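PDB 2DT8: DegV family protein, which binds a long-chain fatty acid such as palmitic acid, like other DegV family proteins, and also carries a zinc ion. Local coordinates for residues Q63-F69 and S93-A99; H153-V159 and G271-A277. All coordinates share one frame; numbering follows the deposited sequence.

Contact 1 (Q63-F69 and S93-A99); sequences QPSPEDF and SGTVQSA. With ZN (zinc ion), chain B; PLM (palmitic acid), chain C.
With OG anti to its own carbonyl carbon (chi1 -77°), Ser98 turns its hydroxyl to Pro64 and donates a hydrogen bond from OG to Pro64 O, 2.7 Å long and tilted 16° from the carbonyl plane. Water 2 donates to the same OG and to Gly94 O and accepts from Gln63 NE2, bridging beside the direct bond. Thr95 keeps CG2 anti to the backbone N, which sets that methyl at the edge of the Phe69 ring, 3.7 Å from CZ. Over one face of that ring sits Ala99 CB, 3.8 Å from the centroid and 6° off the normal, a CH-pi contact. Ser93 OG closes an ST turn by accepting from Thr95 N at 3.1 Å and also accepts from Thr95 OG1, which probably orients the serine. Ser93 OG donates to PLM O1 at 2.5 Å, and Thr61 OG1 also bonds the lipid. Glu67 OE2 binds zinc at 1.9 Å; Glu105 and water 3 also bind the metal. Helix 66-76, opened by the Ser65-Asp68 capping box, packs its first turn against that of helix 95-103, while Pro64 and Thr95 rest on Leu28 of strand 24-32 and Thr95 and Ala99 on His87 of strand 82-87.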
loop_
_atom_site.group_PDB
_atom_site.type_symbol
_atom_site.label_atom_id
_atom_site.label_comp_id
_atom_site.label_asym_id
_atom_site.label_seq_id
_atom_site.Cartn_x
_atom_site.Cartn_y
_atom_site.Cartn_z
ATOM N N GLN A 63 2.551 -6.061 -13.480
ATOM C CA GLN A 63 1.867 -4.786 -13.392
ATOM C C GLN A 63 0.905 -4.785 -14.591
ATOM O O GLN A 63 1.009 -5.613 -15.485
ATOM C CB GLN A 63 2.876 -3.620 -13.592
ATOM C CG GLN A 63 3.383 -3.468 -15.034
ATOM C CD GLN A 63 4.609 -4.296 -15.308
ATOM O OE1 GLN A 63 4.768 -5.388 -14.771
ATOM N NE2 GLN A 63 5.490 -3.780 -16.161
ATOM N N PRO A 64 -0.028 -3.817 -14.537
ATOM C CA PRO A 64 -0.987 -3.748 -15.622
ATOM C C PRO A 64 -0.357 -3.215 -16.942
ATOM O O PRO A 64 0.690 -2.564 -16.852
ATOM C CB PRO A 64 -2.086 -2.685 -15.207
ATOM C CG PRO A 64 -1.833 -2.547 -13.725
ATOM C CD PRO A 64 -0.338 -2.740 -13.585
ATOM N N SER A 65 -0.940 -3.491 -18.102
ATOM C CA SER A 65 -0.371 -3.038 -19.368
ATOM C C SER A 65 -0.887 -1.633 -19.653
ATOM O O SER A 65 -1.829 -1.157 -19.009
ATOM C CB SER A 65 -0.851 -3.935 -20.503
ATOM O OG SER A 65 -2.240 -3.734 -20.739
ATOM N N PRO A 66 -0.281 -0.948 -20.636
ATOM C CA PRO A 66 -0.764 0.395 -20.947
ATOM C C PRO A 66 -2.233 0.361 -21.392
ATOM O O PRO A 66 -3.005 1.251 -21.047
ATOM C CB PRO A 66 0.167 0.839 -22.067
ATOM C CG PRO A 66 1.464 0.195 -21.688
ATOM C CD PRO A 66 1.033 -1.198 -21.259
ATOM N N GLU A 67 -2.633 -0.655 -22.159
ATOM C CA GLU A 67 -4.023 -0.705 -22.594
ATOM C C GLU A 67 -4.987 -1.028 -21.448
ATOM O O GLU A 67 -6.148 -0.635 -21.507
ATOM C CB GLU A 67 -4.205 -1.684 -23.765
ATOM C CG GLU A 67 -3.575 -1.223 -25.095
ATOM C CD GLU A 67 -4.036 0.153 -25.573
ATOM O OE1 GLU A 67 -5.188 0.568 -25.288
ATOM O OE2 GLU A 67 -3.223 0.817 -26.258
ATOM N N ASP A 68 -4.519 -1.729 -20.410
ATOM C CA ASP A 68 -5.381 -2.004 -19.258
ATOM C C ASP A 68 -5.789 -0.641 -18.689
ATOM O O ASP A 68 -6.948 -0.413 -18.349
ATOM C CB ASP A 68 -4.644 -2.796 -18.169
ATOM C CG ASP A 68 -4.434 -4.261 -18.528
ATOM O OD1 ASP A 68 -5.205 -4.805 -19.349
ATOM O OD2 ASP A 68 -3.508 -4.878 -17.960
ATOM N N PHE A 69 -4.819 0.265 -18.595
ATOM C CA PHE A 69 -5.093 1.603 -18.091
ATOM C C PHE A 69 -5.890 2.440 -19.085
ATOM O O PHE A 69 -6.830 3.134 -18.702
ATOM C CB PHE A 69 -3.782 2.324 -17.765
ATOM C CG PHE A 69 -3.275 2.069 -16.380
ATOM C CD1 PHE A 69 -3.949 2.591 -15.281
ATOM C CD2 PHE A 69 -2.140 1.300 -16.170
ATOM C CE1 PHE A 69 -3.496 2.358 -13.989
ATOM C CE2 PHE A 69 -1.671 1.054 -14.880
ATOM C CZ PHE A 69 -2.356 1.585 -13.785
ATOM N N SER A 93 7.270 -0.989 -8.552
ATOM C CA SER A 93 6.490 -1.558 -9.638
ATOM C C SER A 93 6.475 -0.712 -10.899
ATOM O O SER A 93 6.619 0.507 -10.833
ATOM C CB SER A 93 5.052 -1.730 -9.133
ATOM O OG SER A 93 4.151 -2.162 -10.130
ATOM N N GLY A 94 6.262 -1.371 -12.036
ATOM C CA GLY A 94 6.184 -0.654 -13.298
ATOM C C GLY A 94 4.793 -0.088 -13.542
ATOM O O GLY A 94 4.522 0.447 -14.612
ATOM N N THR A 95 3.908 -0.195 -12.554
ATOM C CA THR A 95 2.547 0.307 -12.695
ATOM C C THR A 95 2.480 1.784 -13.103
ATOM O O THR A 95 1.760 2.131 -14.042
ATOM C CB THR A 95 1.755 0.081 -11.383
ATOM O OG1 THR A 95 1.692 -1.328 -11.117
ATOM C CG2 THR A 95 0.332 0.629 -11.493
ATOM N N VAL A 96 3.220 2.644 -12.405
ATOM C CA VAL A 96 3.222 4.073 -12.738
ATOM C C VAL A 96 3.614 4.275 -14.203
ATOM O O VAL A 96 2.995 5.066 -14.918
ATOM C CB VAL A 96 4.184 4.861 -11.829
ATOM C CG1 VAL A 96 4.508 6.230 -12.460
ATOM C CG2 VAL A 96 3.531 5.067 -10.461
ATOM N N GLN A 97 4.685 3.665 -14.649
ATOM C CA GLN A 97 5.107 3.730 -16.043
ATOM C C GLN A 97 3.966 3.337 -16.988
ATOM O O GLN A 97 3.791 3.954 -18.039
ATOM C CB GLN A 97 6.318 2.823 -16.252
ATOM C CG GLN A 97 6.712 2.609 -17.697
ATOM C CD GLN A 97 8.059 1.914 -17.815
ATOM O OE1 GLN A 97 8.378 1.335 -18.849
ATOM N NE2 GLN A 97 8.859 1.983 -16.752
ATOM N N SER A 98 3.242 2.204 -16.750
ATOM C CA SER A 98 2.149 1.829 -17.638
ATOM C C SER A 98 1.056 2.901 -17.653
ATOM O O SER A 98 0.482 3.220 -18.710
ATOM C CB SER A 98 1.525 0.498 -17.207
ATOM O OG SER A 98 2.357 -0.574 -17.602
ATOM N N ALA A 99 0.761 3.447 -16.475
ATOM C CA ALA A 99 -0.260 4.483 -16.362
ATOM C C ALA A 99 0.163 5.718 -17.164
ATOM O O ALA A 99 -0.656 6.308 -17.868
ATOM C CB ALA A 99 -0.478 4.850 -14.890
HETATM ZN ZN ZN B . -3.264 2.595 -27.014
HETATM C C1 PLM C . 4.397 -5.674 -9.816
HETATM O O1 PLM C . 4.703 -4.588 -10.529
HETATM O O2 PLM C . 4.574 -6.774 -10.295
HETATM C C2 PLM C . 3.839 -5.524 -8.416
HETATM C C3 PLM C . 5.001 -5.349 -7.432
HETATM C C4 PLM C . 4.472 -5.244 -6.000
HETATM C C5 PLM C . 5.647 -5.028 -5.049
HETATM C C6 PLM C . 5.143 -4.823 -3.621
HETATM C C7 PLM C . 6.336 -4.653 -2.701
HETATM C C8 PLM C . 5.869 -4.247 -1.323
HETATM C C9 PLM C . 7.086 -3.765 -0.536
HETATM C CA PLM C . 6.828 -3.918 0.950
HETATM C CB PLM C . 6.087 -2.682 1.426
HETATM C CC PLM C . 4.659 -3.067 1.772
HETATM C CD PLM C . 4.375 -2.658 3.206
HETATM C CE PLM C . 3.009 -3.206 3.614
HETATM C CF PLM C . 2.750 -2.899 5.097
HETATM C CG PLM C . 2.313 -1.442 5.252
HETATM O O HOH W 1 6.430 -4.299 -12.418
HETATM O O HOH W 2 5.407 -0.856 -16.957
HETATM O O HOH W 3 -1.241 2.562 -27.791
#

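Contact 2 (H153-V159 and G271-A277); sequences HFVRFSV and GTYGFYA. With PLM (palmitic acid), chain C.
Tyr276 and Val155 form a non-hydrogen-bonded pair of antiparallel strands, and their side chains run side by side. Followed outward, Tyr276 CB lies 4.1 Å from Phe154 O. Its ring takes Val155 CB over one face, 3.6 Å from the centroid and 15° off the normal, a CH-pi contact. CD1 stays near Phe154 O, whereas CD2 meets the terminal palmitate carbon CG at 3.6 Å. CE1 is 3.5 Å from His153 CD2 at the ring edge, and CE2 touches Val155 CG2 and the lipid end. At the tip, OH shares water 4 with His153 NE2 and weakly bonds Ala118 N; His153 ND1 is held by Leu149 O. Were Tyr276 an alanine, the lipid terminus, Val155 and the His153 edge would probably lose their aromatic partner, and water 4 its phenolic mate.

Phe157, with CG between the backbone N and the carbonyl carbon (chi1 68°), lays one ring face against palmitate CD, 3.8 Å above the ring plane. Gly274 leaves no room for a side chain: a CB would clash with Arg156 O and Phe157 CA, and its backbone angles would jam it against the preceding carbonyl. Six backbone hydrogen bonds, one weak, fix the register. On the opposite face, with Arg156 and Ser158, the Phe154 and Phe275 rings meet obliquely, CE2 to CZ 3.5 Å, planes at 38°. Here Arg156 NH1 bonds Val155 O, and Ser158 OG, bonded also to Pro186 O, shares water 5 with Tyr273 OH. The tail thus meets a largely apolar wall of Val155, Phe157 and Tyr276, most polar side chains lying opposite.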
loop_
_atom_site.group_PDB
_atom_site.type_symbol
_atom_site.label_atom_id
_atom_site.label_comp_id
_atom_site.label_asym_id
_atom_site.label_seq_id
_atom_site.Cartn_x
_atom_site.Cartn_y
_atom_site.Cartn_z
ATOM N N HIS A 153 4.376 11.204 6.082
ATOM C CA HIS A 153 3.497 10.124 6.505
ATOM C C HIS A 153 4.331 9.126 7.290
ATOM O O HIS A 153 5.558 9.258 7.410
ATOM C CB HIS A 153 2.732 9.464 5.336
ATOM C CG HIS A 153 3.581 8.689 4.378
ATOM N ND1 HIS A 153 3.995 9.208 3.169
ATOM C CD2 HIS A 153 4.014 7.406 4.406
ATOM C CE1 HIS A 153 4.641 8.274 2.491
ATOM N NE2 HIS A 153 4.666 7.172 3.219
ATOM N N PHE A 154 3.650 8.151 7.869
ATOM C CA PHE A 154 4.305 7.166 8.697
ATOM C C PHE A 154 4.001 5.755 8.236
ATOM O O PHE A 154 2.896 5.477 7.791
ATOM C CB PHE A 154 3.797 7.320 10.132
ATOM C CG PHE A 154 4.381 6.339 11.092
ATOM C CD1 PHE A 154 5.607 6.593 11.686
ATOM C CD2 PHE A 154 3.714 5.150 11.392
ATOM C CE1 PHE A 154 6.170 5.680 12.578
ATOM C CE2 PHE A 154 4.273 4.235 12.281
ATOM C CZ PHE A 154 5.498 4.503 12.871
ATOM N N VAL A 155 5.000 4.886 8.331
ATOM C CA VAL A 155 4.801 3.477 8.029
ATOM C C VAL A 155 5.835 2.596 8.710
ATOM O O VAL A 155 7.030 2.891 8.711
ATOM C CB VAL A 155 4.789 3.160 6.494
ATOM C CG1 VAL A 155 6.027 3.725 5.803
ATOM C CG2 VAL A 155 4.708 1.633 6.287
ATOM N N ARG A 156 5.346 1.532 9.342
ATOM C CA ARG A 156 6.201 0.536 9.963
ATOM C C ARG A 156 5.538 -0.807 9.747
ATOM O O ARG A 156 4.315 -0.922 9.809
ATOM C CB ARG A 156 6.343 0.753 11.474
ATOM C CG ARG A 156 7.270 1.884 11.880
ATOM C CD ARG A 156 8.713 1.619 11.476
ATOM N NE ARG A 156 9.615 2.654 11.992
ATOM C CZ ARG A 156 9.738 3.873 11.475
ATOM N NH1 ARG A 156 9.024 4.235 10.419
ATOM N NH2 ARG A 156 10.585 4.746 12.017
ATOM N N PHE A 157 6.344 -1.821 9.480
ATOM C CA PHE A 157 5.800 -3.165 9.345
ATOM C C PHE A 157 6.862 -4.195 9.668
ATOM O O PHE A 157 8.058 -3.896 9.692
ATOM C CB PHE A 157 5.212 -3.426 7.941
ATOM C CG PHE A 157 6.228 -3.471 6.823
ATOM C CD1 PHE A 157 6.744 -2.295 6.269
ATOM C CD2 PHE A 157 6.623 -4.691 6.279
ATOM C CE1 PHE A 157 7.630 -2.343 5.181
ATOM C CE2 PHE A 157 7.508 -4.751 5.194
ATOM C CZ PHE A 157 8.015 -3.568 4.642
ATOM N N SER A 158 6.407 -5.405 9.974
ATOM C CA SER A 158 7.306 -6.519 10.242
ATOM C C SER A 158 6.846 -7.670 9.351
ATOM O O SER A 158 5.730 -7.649 8.813
ATOM C CB SER A 158 7.244 -6.917 11.716
ATOM O OG SER A 158 8.251 -7.868 12.034
ATOM N N VAL A 159 7.721 -8.662 9.182
ATOM C CA VAL A 159 7.453 -9.831 8.346
ATOM C C VAL A 159 8.032 -11.066 9.025
ATOM O O VAL A 159 8.957 -10.955 9.830
ATOM C CB VAL A 159 8.114 -9.687 6.949
ATOM C CG1 VAL A 159 7.459 -8.559 6.172
ATOM C CG2 VAL A 159 9.609 -9.397 7.097
ATOM N N GLY A 271 2.938 -13.740 7.739
ATOM C CA GLY A 271 3.129 -13.047 9.000
ATOM C C GLY A 271 3.480 -11.578 8.895
ATOM O O GLY A 271 4.208 -11.052 9.734
ATOM N N THR A 272 2.968 -10.909 7.867
ATOM C CA THR A 272 3.247 -9.485 7.711
ATOM C C THR A 272 2.194 -8.694 8.480
ATOM O O THR A 272 1.019 -9.057 8.496
ATOM C CB THR A 272 3.200 -9.064 6.216
ATOM O OG1 THR A 272 4.166 -9.826 5.478
ATOM C CG2 THR A 272 3.526 -7.575 6.050
ATOM N N TYR A 273 2.620 -7.630 9.152
ATOM C CA TYR A 273 1.675 -6.773 9.866
ATOM C C TYR A 273 2.313 -5.412 10.062
ATOM O O TYR A 273 3.534 -5.288 10.066
ATOM C CB TYR A 273 1.271 -7.366 11.228
ATOM C CG TYR A 273 2.392 -7.490 12.230
ATOM C CD1 TYR A 273 3.233 -8.606 12.237
ATOM C CD2 TYR A 273 2.615 -6.489 13.181
ATOM C CE1 TYR A 273 4.253 -8.723 13.158
ATOM C CE2 TYR A 273 3.641 -6.597 14.105
ATOM C CZ TYR A 273 4.455 -7.713 14.092
ATOM O OH TYR A 273 5.463 -7.828 15.015
ATOM N N GLY A 274 1.484 -4.386 10.206
ATOM C CA GLY A 274 2.019 -3.051 10.413
ATOM C C GLY A 274 0.874 -2.078 10.125
ATOM O O GLY A 274 -0.292 -2.446 10.079
ATOM N N PHE A 275 1.296 -0.820 9.907
ATOM C CA PHE A 275 0.289 0.192 9.654
ATOM C C PHE A 275 0.880 1.441 8.998
ATOM O O PHE A 275 2.056 1.749 9.135
ATOM C CB PHE A 275 -0.678 0.624 10.780
ATOM C CG PHE A 275 0.074 1.393 11.826
ATOM C CD1 PHE A 275 0.829 0.709 12.770
ATOM C CD2 PHE A 275 -0.012 2.775 11.867
ATOM C CE1 PHE A 275 1.500 1.415 13.758
ATOM C CE2 PHE A 275 0.665 3.476 12.861
ATOM C CZ PHE A 275 1.423 2.801 13.809
ATOM N N TYR A 276 -0.005 2.102 8.233
ATOM C CA TYR A 276 0.433 3.338 7.612
ATOM C C TYR A 276 -0.385 4.374 8.386
ATOM O O TYR A 276 -1.385 4.067 9.022
ATOM C CB TYR A 276 -0.142 3.349 6.156
ATOM C CG TYR A 276 0.957 3.197 5.166
ATOM C CD1 TYR A 276 1.696 4.310 4.773
ATOM C CD2 TYR A 276 1.243 1.949 4.612
ATOM C CE1 TYR A 276 2.717 4.176 3.845
ATOM C CE2 TYR A 276 2.258 1.817 3.676
ATOM C CZ TYR A 276 2.990 2.924 3.289
ATOM O OH TYR A 276 4.016 2.797 2.373
ATOM N N ALA A 277 0.122 5.617 8.294
ATOM C CA ALA A 277 -0.585 6.682 8.979
ATOM C C ALA A 277 -0.270 8.221 8.498
ATOM O O ALA A 277 0.799 8.401 7.923
ATOM C CB ALA A 277 -0.396 6.848 10.562
HETATM C C1 PLM C . 4.397 -5.674 -9.816
HETATM O O1 PLM C . 4.703 -4.588 -10.529
HETATM O O2 PLM C . 4.574 -6.774 -10.295
HETATM C C2 PLM C . 3.839 -5.524 -8.416
HETATM C C3 PLM C . 5.001 -5.349 -7.432
HETATM C C4 PLM C . 4.472 -5.244 -6.000
HETATM C C5 PLM C . 5.647 -5.028 -5.049
HETATM C C6 PLM C . 5.143 -4.823 -3.621
HETATM C C7 PLM C . 6.336 -4.653 -2.701
HETATM C C8 PLM C . 5.869 -4.247 -1.323
HETATM C C9 PLM C . 7.086 -3.765 -0.536
HETATM C CA PLM C . 6.828 -3.918 0.950
HETATM C CB PLM C . 6.087 -2.682 1.426
HETATM C CC PLM C . 4.659 -3.067 1.772
HETATM C CD PLM C . 4.375 -2.658 3.206
HETATM C CE PLM C . 3.009 -3.206 3.614
HETATM C CF PLM C . 2.750 -2.899 5.097
HETATM C CG PLM C . 2.313 -1.442 5.252
HETATM O O HOH W 4 5.556 4.858 1.935
HETATM O O HOH W 5 7.500 -9.319 14.472
#

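Both contacts are largely buried and both touch the same palmitate, yet at its two ends: contact 1 meets the carboxyl head with a serine hydroxyl and a water, contact 2 the tail with aromatic rings. Their centres are about 25 Å apart, on opposite sides of the chain's centre, and they share no helix or strand. Contact 1 lies farther out, about 16 Å from that centre against 10 Å, pairs the starts of two helices, and mixes waters, hydroxyls and an exposed zinc ligand. Contact 2 joins neighbouring antiparallel strands, where regular backbone bonding dominates. The lipid thus spans from helix starts to sheet.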